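Local coordinates for protein NAD nucleotidase (Haemophilus influenzae, PDB 3ZTV) that degrades NAD to adenosine and nicotinamide riboside as a zinc-dependent periplasmic 5'-nucleotidase that also has NAD(P) pyrophosphatase activity, at residues I406-G411 with N514-G519; L445-L450 with K485-V490; D452-A457 with G464-G469; R473-E478 with N566-A571. All coordinates share one frame; numbering follows the deposited sequence.

Contact 1 of 4, residues I406-G411 with N514-G519; sequences IQNAGG and NAYVAG. With ADN (adenosine), chain D.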
loop_
_atom_site.group_PDB
_atom_site.type_symbol
_atom_site.label_atom_id
_atom_site.label_comp_id
_atom_site.label_asym_id
_atom_site.label_seq_id
_atom_site.Cartn_x
_atom_site.Cartn_y
_atom_site.Cartn_z
ATOM N N ILE A 406 20.718 -26.217 -0.146
ATOM C CA ILE A 406 21.006 -27.641 -0.294
ATOM C C ILE A 406 21.415 -27.921 -1.734
ATOM O O ILE A 406 20.724 -27.502 -2.666
ATOM C CB ILE A 406 19.782 -28.500 0.070
ATOM C CG1 ILE A 406 19.408 -28.279 1.540
ATOM C CG2 ILE A 406 20.042 -29.968 -0.239
ATOM C CD1 ILE A 406 18.074 -28.880 1.936
ATOM N N GLN A 407 22.539 -28.618 -1.905
ATOM C CA GLN A 407 23.087 -28.960 -3.225
ATOM C C GLN A 407 23.348 -30.463 -3.280
ATOM O O GLN A 407 23.814 -31.059 -2.305
ATOM C CB GLN A 407 24.384 -28.173 -3.490
ATOM C CG GLN A 407 25.123 -28.526 -4.791
ATOM C CD GLN A 407 24.425 -28.023 -6.052
ATOM O OE1 GLN A 407 23.389 -27.374 -5.994
ATOM N NE2 GLN A 407 25.009 -28.330 -7.203
ATOM N N ASN A 408 23.044 -31.085 -4.415
ATOM C CA ASN A 408 23.305 -32.513 -4.603
ATOM C C ASN A 408 24.745 -32.769 -5.061
ATOM O O ASN A 408 25.273 -32.041 -5.904
ATOM C CB ASN A 408 22.314 -33.118 -5.607
ATOM C CG ASN A 408 22.458 -32.531 -7.000
ATOM O OD1 ASN A 408 22.359 -31.319 -7.193
ATOM N ND2 ASN A 408 22.711 -33.394 -7.977
ATOM N N ALA A 409 25.371 -33.810 -4.511
ATOM C CA ALA A 409 26.776 -34.126 -4.785
ATOM C C ALA A 409 27.078 -34.386 -6.265
ATOM O O ALA A 409 28.194 -34.157 -6.722
ATOM C CB ALA A 409 27.232 -35.316 -3.933
ATOM N N GLY A 410 26.088 -34.868 -7.005
ATOM C CA GLY A 410 26.268 -35.142 -8.420
ATOM C C GLY A 410 26.411 -33.884 -9.255
ATOM O O GLY A 410 26.746 -33.950 -10.440
ATOM N N GLY A 411 26.152 -32.733 -8.643
ATOM C CA GLY A 411 26.247 -31.464 -9.339
ATOM C C GLY A 411 27.662 -30.922 -9.357
ATOM O O GLY A 411 27.918 -29.846 -9.899
ATOM N N ASN A 514 19.221 -25.904 -6.321
ATOM C CA ASN A 514 19.354 -25.702 -7.758
ATOM C C ASN A 514 18.055 -26.094 -8.466
ATOM O O ASN A 514 17.259 -26.867 -7.940
ATOM C CB ASN A 514 20.579 -26.426 -8.342
ATOM C CG ASN A 514 20.446 -27.925 -8.298
ATOM O OD1 ASN A 514 19.557 -28.495 -8.925
ATOM N ND2 ASN A 514 21.342 -28.579 -7.563
ATOM N N ALA A 515 17.854 -25.554 -9.666
ATOM C CA ALA A 515 16.614 -25.752 -10.407
ATOM C C ALA A 515 16.338 -27.217 -10.745
ATOM O O ALA A 515 15.183 -27.626 -10.842
ATOM C CB ALA A 515 16.631 -24.910 -11.670
ATOM N N TYR A 516 17.401 -27.995 -10.924
ATOM C CA TYR A 516 17.281 -29.414 -11.252
ATOM C C TYR A 516 16.589 -30.198 -10.135
ATOM O O TYR A 516 15.548 -30.807 -10.352
ATOM C CB TYR A 516 18.674 -29.975 -11.576
ATOM C CG TYR A 516 18.796 -31.474 -11.776
ATOM C CD1 TYR A 516 18.481 -32.072 -12.994
ATOM C CD2 TYR A 516 19.283 -32.285 -10.759
ATOM C CE1 TYR A 516 18.624 -33.444 -13.172
ATOM C CE2 TYR A 516 19.427 -33.646 -10.927
ATOM C CZ TYR A 516 19.097 -34.223 -12.131
ATOM O OH TYR A 516 19.246 -35.585 -12.288
ATOM N N VAL A 517 17.140 -30.176 -8.926
ATOM C CA VAL A 517 16.473 -30.893 -7.834
ATOM C C VAL A 517 15.200 -30.199 -7.326
ATOM O O VAL A 517 14.339 -30.840 -6.720
ATOM C CB VAL A 517 17.420 -31.216 -6.657
ATOM C CG1 VAL A 517 18.573 -32.093 -7.134
ATOM C CG2 VAL A 517 17.934 -29.950 -6.008
ATOM N N ALA A 518 15.060 -28.904 -7.590
ATOM C CA ALA A 518 13.847 -28.190 -7.187
ATOM C C ALA A 518 12.588 -28.794 -7.823
ATOM O O ALA A 518 11.500 -28.719 -7.257
ATOM C CB ALA A 518 13.957 -26.721 -7.531
ATOM N N GLY A 519 12.744 -29.396 -9.000
ATOM C CA GLY A 519 11.626 -30.017 -9.689
ATOM C C GLY A 519 11.423 -31.472 -9.297
ATOM O O GLY A 519 10.546 -32.151 -9.828
HETATM O "O5'" ADN D . 24.988 -38.598 -14.067
HETATM C "C5'" ADN D . 23.684 -38.295 -13.566
HETATM C "C4'" ADN D . 23.827 -37.553 -12.242
HETATM O "O4'" ADN D . 24.395 -36.259 -12.461
HETATM C "C3'" ADN D . 22.500 -37.316 -11.549
HETATM O "O3'" ADN D . 22.175 -38.395 -10.666
HETATM C "C2'" ADN D . 22.737 -36.027 -10.785
HETATM O "O2'" ADN D . 23.298 -36.291 -9.493
HETATM C "C1'" ADN D . 23.774 -35.292 -11.613
HETATM N N9 ADN D . 23.102 -34.270 -12.446
HETATM C C8 ADN D . 22.635 -34.412 -13.702
HETATM N N7 ADN D . 22.079 -33.251 -14.145
HETATM C C5 ADN D . 22.186 -32.342 -13.149
HETATM C C6 ADN D . 21.822 -30.925 -12.928
HETATM N N6 ADN D . 21.196 -30.187 -13.874
HETATM N N1 ADN D . 22.131 -30.377 -11.736
HETATM C C2 ADN D . 22.753 -31.071 -10.766
HETATM N N3 ADN D . 23.113 -32.356 -10.896
HETATM C C4 ADN D . 22.866 -33.025 -12.043
#
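N514 reaches across to Q407 and N408 in the adenosine pocket of the 5'-nucleotidase C-terminal domain, where the end of strand 404-408 faces an N-capped helical turn. The tight part is a chain of side-chain amides. ND2 of N514 gives one hydrogen to OE1 of Q407 (2.8 Å, nearly straight at 171°), approaching from above that carbonyl's plane, and the other to OD1 of N408 (2.9 Å), almost in line with its C=O. Both acceptors lie close to the amide plane of N514, which stands steeply to theirs. N514 is the N-cap of the turn, and its OD1 accepts from N of V517 at 2.9 Å, so both ends of the amide are held and its rotation is fixed. With chi1 of 64°, CG of N408 sits between backbone N and carbonyl carbon, and its amide bridges N514 and the nucleoside. V517 CG1 fills in beside this amide, 3.9 Å from N408 OD1. The looser side is at Y516, a partly exposed residue that meets N408 only obliquely; its ring lies over adenine, CG 3.3 Å from C6 of adenosine. On the strand side, N408 ND2 donates to adenine N3 at 3.1 Å, almost perfectly straight (179°).

Contact 2 of 4, residues L445-L450 with K485-V490; sequences LVKQVL and KRLVSV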
loop_
_atom_site.group_PDB
_atom_site.type_symbol
_atom_site.label_atom_id
_atom_site.label_comp_id
_atom_site.label_asym_id
_atom_site.label_seq_id
_atom_site.Cartn_x
_atom_site.Cartn_y
_atom_site.Cartn_z
ATOM N N LEU A 445 9.641 -30.294 6.638
ATOM C CA LEU A 445 9.824 -30.608 5.223
ATOM C C LEU A 445 11.293 -30.567 4.816
ATOM O O LEU A 445 11.708 -31.280 3.902
ATOM C CB LEU A 445 9.009 -29.651 4.354
ATOM C CG LEU A 445 7.489 -29.808 4.441
ATOM C CD1 LEU A 445 6.799 -28.640 3.756
ATOM C CD2 LEU A 445 7.046 -31.131 3.838
ATOM N N VAL A 446 12.073 -29.720 5.480
ATOM C CA VAL A 446 13.513 -29.688 5.249
ATOM C C VAL A 446 14.107 -31.033 5.653
ATOM O O VAL A 446 14.898 -31.615 4.914
ATOM C CB VAL A 446 14.209 -28.544 6.009
ATOM C CG1 VAL A 446 15.728 -28.622 5.818
ATOM C CG2 VAL A 446 13.675 -27.191 5.540
ATOM N N LYS A 447 13.705 -31.533 6.819
ATOM C CA LYS A 447 14.140 -32.857 7.253
ATOM C C LYS A 447 13.760 -33.908 6.212
ATOM O O LYS A 447 14.587 -34.738 5.827
ATOM C CB LYS A 447 13.530 -33.220 8.610
ATOM C CG LYS A 447 14.109 -32.456 9.797
ATOM C CD LYS A 447 13.438 -32.880 11.103
ATOM C CE LYS A 447 14.101 -32.257 12.320
ATOM N NZ LYS A 447 13.335 -32.509 13.583
ATOM N N GLN A 448 12.513 -33.859 5.752
ATOM C CA GLN A 448 12.028 -34.852 4.803
ATOM C C GLN A 448 12.798 -34.846 3.479
ATOM O O GLN A 448 13.089 -35.899 2.925
ATOM C CB GLN A 448 10.527 -34.695 4.547
ATOM C CG GLN A 448 9.946 -35.863 3.781
ATOM C CD GLN A 448 10.123 -37.183 4.515
ATOM O OE1 GLN A 448 9.618 -37.363 5.626
ATOM N NE2 GLN A 448 10.843 -38.113 3.896
ATOM N N VAL A 449 13.134 -33.668 2.961
ATOM C CA VAL A 449 13.854 -33.650 1.693
ATOM C C VAL A 449 15.264 -34.239 1.839
ATOM O O VAL A 449 15.747 -34.909 0.926
ATOM C CB VAL A 449 13.863 -32.257 1.001
ATOM C CG1 VAL A 449 14.817 -31.307 1.682
ATOM C CG2 VAL A 449 14.220 -32.401 -0.478
ATOM N N LEU A 450 15.912 -34.017 2.985
ATOM C CA LEU A 450 17.204 -34.654 3.258
ATOM C C LEU A 450 17.045 -36.169 3.311
ATOM O O LEU A 450 17.871 -36.908 2.773
ATOM C CB LEU A 450 17.816 -34.150 4.568
ATOM C CG LEU A 450 18.206 -32.669 4.601
ATOM C CD1 LEU A 450 18.703 -32.267 5.988
ATOM C CD2 LEU A 450 19.255 -32.360 3.537
ATOM N N LYS A 485 13.886 -43.569 9.639
ATOM C CA LYS A 485 14.617 -42.311 9.473
ATOM C C LYS A 485 16.128 -42.473 9.614
ATOM O O LYS A 485 16.608 -43.239 10.456
ATOM C CB LYS A 485 14.124 -41.279 10.487
ATOM C CG LYS A 485 12.633 -40.991 10.407
ATOM C CD LYS A 485 12.260 -40.312 9.087
ATOM C CE LYS A 485 10.763 -40.029 9.016
ATOM N NZ LYS A 485 10.396 -39.153 7.862
ATOM N N ARG A 486 16.880 -41.747 8.792
ATOM C CA ARG A 486 18.338 -41.749 8.883
ATOM C C ARG A 486 18.895 -40.552 9.663
ATOM O O ARG A 486 20.009 -40.615 10.183
ATOM C CB ARG A 486 18.971 -41.794 7.485
ATOM C CG ARG A 486 18.713 -43.074 6.703
ATOM C CD ARG A 486 19.561 -43.119 5.435
ATOM N NE ARG A 486 19.433 -44.396 4.729
ATOM C CZ ARG A 486 18.450 -44.692 3.883
ATOM N NH1 ARG A 486 17.493 -43.809 3.624
ATOM N NH2 ARG A 486 18.424 -45.882 3.292
ATOM N N LEU A 487 18.141 -39.460 9.733
ATOM C CA LEU A 487 18.644 -38.261 10.402
ATOM C C LEU A 487 18.813 -38.447 11.907
ATOM O O LEU A 487 17.949 -39.013 12.577
ATOM C CB LEU A 487 17.756 -37.049 10.115
ATOM C CG LEU A 487 17.887 -36.439 8.714
ATOM C CD1 LEU A 487 16.806 -35.394 8.496
ATOM C CD2 LEU A 487 19.264 -35.835 8.504
ATOM N N VAL A 488 19.937 -37.948 12.415
ATOM C CA VAL A 488 20.258 -37.993 13.840
ATOM C C VAL A 488 20.098 -36.606 14.460
ATOM O O VAL A 488 19.517 -36.456 15.533
ATOM C CB VAL A 488 21.696 -38.506 14.067
ATOM C CG1 VAL A 488 22.110 -38.359 15.528
ATOM C CG2 VAL A 488 21.807 -39.954 13.622
ATOM N N SER A 489 20.616 -35.592 13.771
ATOM C CA SER A 489 20.499 -34.213 14.230
ATOM C C SER A 489 20.522 -33.265 13.033
ATOM O O SER A 489 21.170 -33.552 12.028
ATOM C CB SER A 489 21.652 -33.881 15.185
ATOM O OG SER A 489 22.898 -33.864 14.514
ATOM N N VAL A 490 19.822 -32.137 13.153
ATOM C CA VAL A 490 19.837 -31.099 12.121
ATOM C C VAL A 490 19.892 -29.729 12.783
ATOM O O VAL A 490 19.080 -29.426 13.660
ATOM C CB VAL A 490 18.602 -31.168 11.204
ATOM C CG1 VAL A 490 18.674 -30.081 10.140
ATOM C CG2 VAL A 490 18.483 -32.540 10.564
HETATM O O HOH W 1 11.190 -40.646 5.540
#
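L487 reaches from its strand onto helix 445-450 and makes the closest apolar approach of the pair. Its CB points toward the helix, and chi1 of -75° sets CG anti to the carbonyl carbon and CD1 against the helix. CD1 does the touching: it lies 3.5 Å from the backbone O of K447, 3.9 Å from CB of K447 and 4.2 Å from CB of L450, so it rests against one turn. The other methyl, CD2, turns to M454, farther along the same helix. This is helix-on-sheet packing in the C-terminal domain, the two segment axes 10.5 Å apart and inclined at 135°; beside L487, residues V488 and S489 form a classic beta bulge opposite E475. V490, the next inward-pointing residue, meets the stem of K447, whose extended chain runs on to a salt bridge with D505. On the partly exposed side Q448 and K485 cross at about a right angle. OE1 of Q448 is 3.0 Å from NZ of K485, but the angle is too poor for a hydrogen bond. A water joins them instead, accepting from Q448 NE2 at 3.0 Å and from K485 NZ at 2.9 Å, while Q448 NE2 also donates to D452.

Contact 3 of 4, residues D452-A457 with G464-G469; sequences DAMQFA and GAFPYG. With ADN (adenosine), chain D.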
loop_
_atom_site.group_PDB
_atom_site.type_symbol
_atom_site.label_atom_id
_atom_site.label_comp_id
_atom_site.label_asym_id
_atom_site.label_seq_id
_atom_site.Cartn_x
_atom_site.Cartn_y
_atom_site.Cartn_z
ATOM N N ASP A 452 14.712 -37.898 1.787
ATOM C CA ASP A 452 14.453 -38.309 0.406
ATOM C C ASP A 452 15.756 -38.461 -0.373
ATOM O O ASP A 452 15.985 -39.472 -1.050
ATOM C CB ASP A 452 13.579 -37.277 -0.320
ATOM C CG ASP A 452 12.193 -37.113 0.296
ATOM O OD1 ASP A 452 11.699 -38.032 0.983
ATOM O OD2 ASP A 452 11.578 -36.049 0.065
ATOM N N ALA A 453 16.604 -37.441 -0.287
ATOM C CA ALA A 453 17.840 -37.422 -1.058
ATOM C C ALA A 453 18.776 -38.560 -0.658
ATOM O O ALA A 453 19.348 -39.232 -1.521
ATOM C CB ALA A 453 18.523 -36.079 -0.924
ATOM N N MET A 454 18.929 -38.781 0.644
ATOM C CA MET A 454 19.754 -39.887 1.136
ATOM C C MET A 454 19.221 -41.250 0.696
ATOM O O MET A 454 19.997 -42.141 0.328
ATOM C CB MET A 454 19.893 -39.837 2.662
ATOM C CG MET A 454 20.798 -38.723 3.149
ATOM S SD MET A 454 21.168 -38.842 4.916
ATOM C CE MET A 454 19.582 -38.376 5.618
ATOM N N GLN A 455 17.903 -41.415 0.730
ATOM C CA GLN A 455 17.291 -42.667 0.286
ATOM C C GLN A 455 17.604 -42.970 -1.185
ATOM O O GLN A 455 17.910 -44.113 -1.542
ATOM C CB GLN A 455 15.780 -42.640 0.524
ATOM C CG GLN A 455 15.017 -43.817 -0.083
ATOM C CD GLN A 455 15.337 -45.153 0.575
ATOM O OE1 GLN A 455 15.904 -45.207 1.666
ATOM N NE2 GLN A 455 14.965 -46.242 -0.093
ATOM N N PHE A 456 17.525 -41.954 -2.038
ATOM C CA PHE A 456 17.832 -42.122 -3.458
ATOM C C PHE A 456 19.319 -42.428 -3.639
ATOM O O PHE A 456 19.689 -43.319 -4.403
ATOM C CB PHE A 456 17.436 -40.864 -4.246
ATOM C CG PHE A 456 17.306 -41.082 -5.737
ATOM C CD1 PHE A 456 16.160 -41.646 -6.270
ATOM C CD2 PHE A 456 18.312 -40.686 -6.601
ATOM C CE1 PHE A 456 16.030 -41.833 -7.637
ATOM C CE2 PHE A 456 18.186 -40.872 -7.969
ATOM C CZ PHE A 456 17.042 -41.444 -8.481
ATOM N N ALA A 457 20.171 -41.701 -2.924
ATOM C CA ALA A 457 21.621 -41.872 -3.047
ATOM C C ALA A 457 22.099 -43.254 -2.608
ATOM O O ALA A 457 23.017 -43.819 -3.199
ATOM C CB ALA A 457 22.355 -40.793 -2.250
ATOM N N GLY A 464 24.674 -39.492 -6.795
ATOM C CA GLY A 464 24.764 -38.056 -6.999
ATOM C C GLY A 464 23.695 -37.259 -6.270
ATOM O O GLY A 464 23.781 -36.032 -6.189
ATOM N N ALA A 465 22.685 -37.945 -5.741
ATOM C CA ALA A 465 21.622 -37.274 -4.991
ATOM C C ALA A 465 22.050 -36.844 -3.586
ATOM O O ALA A 465 21.364 -36.047 -2.944
ATOM C CB ALA A 465 20.388 -38.163 -4.907
ATOM N N PHE A 466 23.166 -37.367 -3.093
ATOM C CA PHE A 466 23.513 -37.147 -1.692
ATOM C C PHE A 466 23.635 -35.652 -1.387
ATOM O O PHE A 466 24.365 -34.940 -2.072
ATOM C CB PHE A 466 24.790 -37.894 -1.308
ATOM C CG PHE A 466 24.932 -38.083 0.171
ATOM C CD1 PHE A 466 25.490 -37.090 0.959
ATOM C CD2 PHE A 466 24.471 -39.246 0.775
ATOM C CE1 PHE A 466 25.603 -37.254 2.329
ATOM C CE2 PHE A 466 24.579 -39.415 2.145
ATOM C CZ PHE A 466 25.149 -38.413 2.921
ATOM N N PRO A 467 22.921 -35.168 -0.347
ATOM C CA PRO A 467 22.799 -33.727 -0.103
ATOM C C PRO A 467 23.840 -33.139 0.848
ATOM O O PRO A 467 24.189 -33.754 1.859
ATOM C CB PRO A 467 21.414 -33.617 0.534
ATOM C CG PRO A 467 21.311 -34.871 1.352
ATOM C CD PRO A 467 22.029 -35.943 0.538
ATOM N N TYR A 468 24.318 -31.950 0.511
ATOM C CA TYR A 468 25.186 -31.167 1.388
ATOM C C TYR A 468 24.634 -29.753 1.407
ATOM O O TYR A 468 24.079 -29.290 0.406
ATOM C CB TYR A 468 26.626 -31.137 0.870
ATOM C CG TYR A 468 27.327 -32.481 0.842
ATOM C CD1 TYR A 468 27.082 -33.399 -0.175
ATOM C CD2 TYR A 468 28.244 -32.826 1.829
ATOM C CE1 TYR A 468 27.730 -34.625 -0.205
ATOM C CE2 TYR A 468 28.894 -34.056 1.805
ATOM C CZ TYR A 468 28.633 -34.949 0.787
ATOM O OH TYR A 468 29.275 -36.175 0.743
ATOM N N GLY A 469 24.783 -29.061 2.530
ATOM C CA GLY A 469 24.187 -27.747 2.691
ATOM C C GLY A 469 25.095 -26.656 3.231
ATOM O O GLY A 469 26.202 -26.906 3.724
HETATM O "O5'" ADN D . 24.988 -38.598 -14.067
HETATM C "C5'" ADN D . 23.684 -38.295 -13.566
HETATM C "C4'" ADN D . 23.827 -37.553 -12.242
HETATM O "O4'" ADN D . 24.395 -36.259 -12.461
HETATM C "C3'" ADN D . 22.500 -37.316 -11.549
HETATM O "O3'" ADN D . 22.175 -38.395 -10.666
HETATM C "C2'" ADN D . 22.737 -36.027 -10.785
HETATM O "O2'" ADN D . 23.298 -36.291 -9.493
HETATM C "C1'" ADN D . 23.774 -35.292 -11.613
HETATM N N9 ADN D . 23.102 -34.270 -12.446
HETATM C C8 ADN D . 22.635 -34.412 -13.702
HETATM N N7 ADN D . 22.079 -33.251 -14.145
HETATM C C5 ADN D . 22.186 -32.342 -13.149
HETATM C C6 ADN D . 21.822 -30.925 -12.928
HETATM N N6 ADN D . 21.196 -30.187 -13.874
HETATM N N1 ADN D . 22.131 -30.377 -11.736
HETATM C C2 ADN D . 22.753 -31.071 -10.766
HETATM N N3 ADN D . 23.113 -32.356 -10.896
HETATM C C4 ADN D . 22.866 -33.025 -12.043
#
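The backbones of A457 and A465 come within 5.0 Å of each other, CA to CA, where the 3-10 turn at 464-465 leads past helix 452-457 into strand 467-469. Small residues permit this approach: CB of A457 lies 3.6 Å from the backbone N of F466, and CB of A453 lies 3.5 Å from O of A465. The methyl of A465 comes to the edge of the F456 ring, near its plane, 3.7 Å from CD2. P467 sets its ring against the helix, CG being 3.8 Å from CB of A453, and its CD also covers one face of the F466 ring, off toward the rim. That ring takes the methyl of A457 at its edge. M454 crosses P467 at about a right angle, and its CG is 4.0 Å from CE2 of F466. Its sulfur adds an oblique Met-aromatic contact, SD 5.2 Å from the F466 ring centroid. The side chains that meet are all apolar, yet O of G464 lies 3.3 Å from adenosine O2'. Helix 443-460 is thus packed on strand 467-470, the edge of the five-stranded sheet next to strand 404-408, while F466 and M454 reach Y474 of strand 472-477, in the four-stranded sheet.

Contact 4 of 4, residues R473-E478 with N566-A571; sequences RYEANE and NVKFNA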
loop_
_atom_site.group_PDB
_atom_site.type_symbol
_atom_site.label_atom_id
_atom_site.label_comp_id
_atom_site.label_asym_id
_atom_site.label_seq_id
_atom_site.Cartn_x
_atom_site.Cartn_y
_atom_site.Cartn_z
ATOM N N ARG A 473 23.476 -28.026 8.758
ATOM C CA ARG A 473 24.401 -29.137 8.917
ATOM C C ARG A 473 23.657 -30.266 9.603
ATOM O O ARG A 473 22.710 -30.024 10.353
ATOM C CB ARG A 473 25.645 -28.717 9.710
ATOM C CG ARG A 473 25.382 -28.334 11.154
ATOM C CD ARG A 473 26.629 -27.740 11.791
ATOM N NE ARG A 473 26.443 -27.500 13.220
ATOM C CZ ARG A 473 27.274 -26.781 13.970
ATOM N NH1 ARG A 473 28.344 -26.219 13.426
ATOM N NH2 ARG A 473 27.029 -26.621 15.266
ATOM N N TYR A 474 24.059 -31.501 9.327
ATOM C CA TYR A 474 23.330 -32.628 9.881
ATOM C C TYR A 474 24.214 -33.849 10.096
ATOM O O TYR A 474 25.296 -33.970 9.513
ATOM C CB TYR A 474 22.108 -32.978 9.006
ATOM C CG TYR A 474 22.456 -33.590 7.665
ATOM C CD1 TYR A 474 22.686 -32.797 6.543
ATOM C CD2 TYR A 474 22.555 -34.969 7.521
ATOM C CE1 TYR A 474 23.010 -33.373 5.310
ATOM C CE2 TYR A 474 22.876 -35.550 6.299
ATOM C CZ TYR A 474 23.105 -34.751 5.200
ATOM O OH TYR A 474 23.434 -35.354 3.998
ATOM N N GLU A 475 23.742 -34.722 10.980
ATOM C CA GLU A 475 24.323 -36.041 11.172
ATOM C C GLU A 475 23.260 -37.055 10.785
ATOM O O GLU A 475 22.069 -36.859 11.044
ATOM C CB GLU A 475 24.747 -36.260 12.631
ATOM C CG GLU A 475 25.310 -37.661 12.896
ATOM C CD GLU A 475 25.904 -37.836 14.285
ATOM O OE1 GLU A 475 26.076 -36.832 15.011
ATOM O OE2 GLU A 475 26.201 -38.997 14.643
ATOM N N ALA A 476 23.697 -38.135 10.151
ATOM C CA ALA A 476 22.778 -39.175 9.708
ATOM C C ALA A 476 23.457 -40.538 9.755
ATOM O O ALA A 476 24.683 -40.629 9.695
ATOM C CB ALA A 476 22.278 -38.878 8.293
ATOM N N ASN A 477 22.649 -41.588 9.869
ATOM C CA ASN A 477 23.143 -42.963 9.811
ATOM C C ASN A 477 22.776 -43.595 8.476
ATOM O O ASN A 477 21.689 -43.353 7.954
ATOM C CB ASN A 477 22.523 -43.813 10.921
ATOM C CG ASN A 477 22.907 -43.348 12.308
ATOM O OD1 ASN A 477 24.034 -42.911 12.541
ATOM N ND2 ASN A 477 21.962 -43.433 13.239
ATOM N N GLU A 478 23.659 -44.427 7.934
ATOM C CA GLU A 478 23.334 -45.140 6.704
ATOM C C GLU A 478 22.141 -46.067 6.911
ATOM O O GLU A 478 21.284 -46.197 6.038
ATOM C CB GLU A 478 24.533 -45.939 6.193
ATOM C CG GLU A 478 24.244 -46.708 4.909
ATOM C CD GLU A 478 25.495 -47.214 4.223
ATOM O OE1 GLU A 478 26.594 -47.101 4.806
ATOM O OE2 GLU A 478 25.379 -47.727 3.088
ATOM N N ASN A 566 29.832 -30.015 6.335
ATOM C CA ASN A 566 28.549 -29.814 7.028
ATOM C C ASN A 566 27.708 -31.095 7.118
ATOM O O ASN A 566 26.496 -31.044 7.348
ATOM C CB ASN A 566 27.716 -28.684 6.393
ATOM C CG ASN A 566 28.164 -27.295 6.828
ATOM O OD1 ASN A 566 27.807 -26.288 6.199
ATOM N ND2 ASN A 566 28.938 -27.225 7.908
ATOM N N VAL A 567 28.351 -32.241 6.924
ATOM C CA VAL A 567 27.675 -33.529 7.027
ATOM C C VAL A 567 28.511 -34.533 7.819
ATOM O O VAL A 567 29.695 -34.734 7.528
ATOM C CB VAL A 567 27.373 -34.137 5.637
ATOM C CG1 VAL A 567 26.755 -35.514 5.796
ATOM C CG2 VAL A 567 26.452 -33.220 4.844
ATOM N N LYS A 568 27.891 -35.147 8.823
ATOM C CA LYS A 568 28.486 -36.302 9.487
ATOM C C LYS A 568 27.645 -37.520 9.153
ATOM O O LYS A 568 26.506 -37.644 9.600
ATOM C CB LYS A 568 28.579 -36.125 11.008
ATOM C CG LYS A 568 29.183 -37.352 11.703
ATOM C CD LYS A 568 29.518 -37.112 13.170
ATOM C CE LYS A 568 30.066 -38.386 13.802
ATOM N NZ LYS A 568 30.562 -38.173 15.189
ATOM N N PHE A 569 28.210 -38.415 8.355
ATOM C CA PHE A 569 27.484 -39.584 7.893
ATOM C C PHE A 569 28.108 -40.851 8.463
ATOM O O PHE A 569 29.271 -41.162 8.193
ATOM C CB PHE A 569 27.467 -39.631 6.360
ATOM C CG PHE A 569 26.650 -40.760 5.793
ATOM C CD1 PHE A 569 25.271 -40.759 5.913
ATOM C CD2 PHE A 569 27.256 -41.818 5.132
ATOM C CE1 PHE A 569 24.509 -41.791 5.399
ATOM C CE2 PHE A 569 26.495 -42.859 4.612
ATOM C CZ PHE A 569 25.122 -42.841 4.742
ATOM N N ASN A 570 27.329 -41.567 9.263
ATOM C CA ASN A 570 27.808 -42.784 9.898
ATOM C C ASN A 570 27.505 -43.976 8.998
ATOM O O ASN A 570 26.374 -44.446 8.940
ATOM C CB ASN A 570 27.160 -42.953 11.275
ATOM C CG ASN A 570 27.323 -41.721 12.157
ATOM O OD1 ASN A 570 26.359 -41.230 12.748
ATOM N ND2 ASN A 570 28.551 -41.216 12.248
ATOM N N ALA A 571 28.517 -44.444 8.274
ATOM C CA ALA A 571 28.337 -45.543 7.333
ATOM C C ALA A 571 28.114 -46.852 8.080
ATOM O O ALA A 571 28.648 -47.049 9.171
ATOM C CB ALA A 571 29.538 -45.654 6.409
HETATM O O HOH W 2 28.368 -38.128 16.544
#
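V567 reaches the Y474 ring obliquely, CG2 3.5 Å from CE1, while CB of A476 lies in the plane of that ring at one edge. The F569 ring is approached obliquely by E478, whose CB is 3.5 Å from CZ, and meets F466 edge-to-face. These strands, 473-477 and 567-570, form a parallel pair at the edge of the four-stranded sheet, with axes 4.7 Å apart. The C-terminal strand is outermost. Y474, A476, V567 and F569 share the buried face, where Y474 and V567 lie side by side, pointing the same way. CG of Y474 stands between backbone N and carbonyl carbon (chi1 70°), bringing the ring alongside V567; its OH is hydrogen-bonded to O of P467. Five backbone hydrogen bonds alternate between the strands: N566 O, K568 O and N570 O receive Y474 N, A476 N and E478 N, while Y474 O and A476 O receive K568 N and N570 N, the last at 2.8 Å and nearly straight (177°). The opposite face carries E475 and K568, both extended and running alongside each other, with CD atoms 3.9 Å apart. Their charges stop short of a salt bridge: E475 OE2 and K568 NZ are 4.5 Å apart. Water spans the gap, accepting from K568 NZ at 2.6 Å and donating weakly to E475 OE2 at 3.0 Å.

Overall arrangement
All four contacts lie in the C-terminal, nucleoside-binding half of the enzyme. Contacts 1 and 3, with centres about 9 Å apart, meet at neighbouring strands 404-408 and 467-470 of the five-stranded sheet, and both touch adenosine. Helix 443-460 serves contacts 2 and 3 on successive turns, and contact 2 joins contact 4 through adjacent strands 487-493 and 472-477 of the four-stranded sheet. Along the chain, contacts 2 and 3 fall between the two segments of contact 1, whereas contact 4 crosses contacts 1 and 2, its second segment near the C-terminus. The helix thus packs between the two sheets, connecting the pocket with the sheet edge; contact 4 is centred about 18 Å from contact 1.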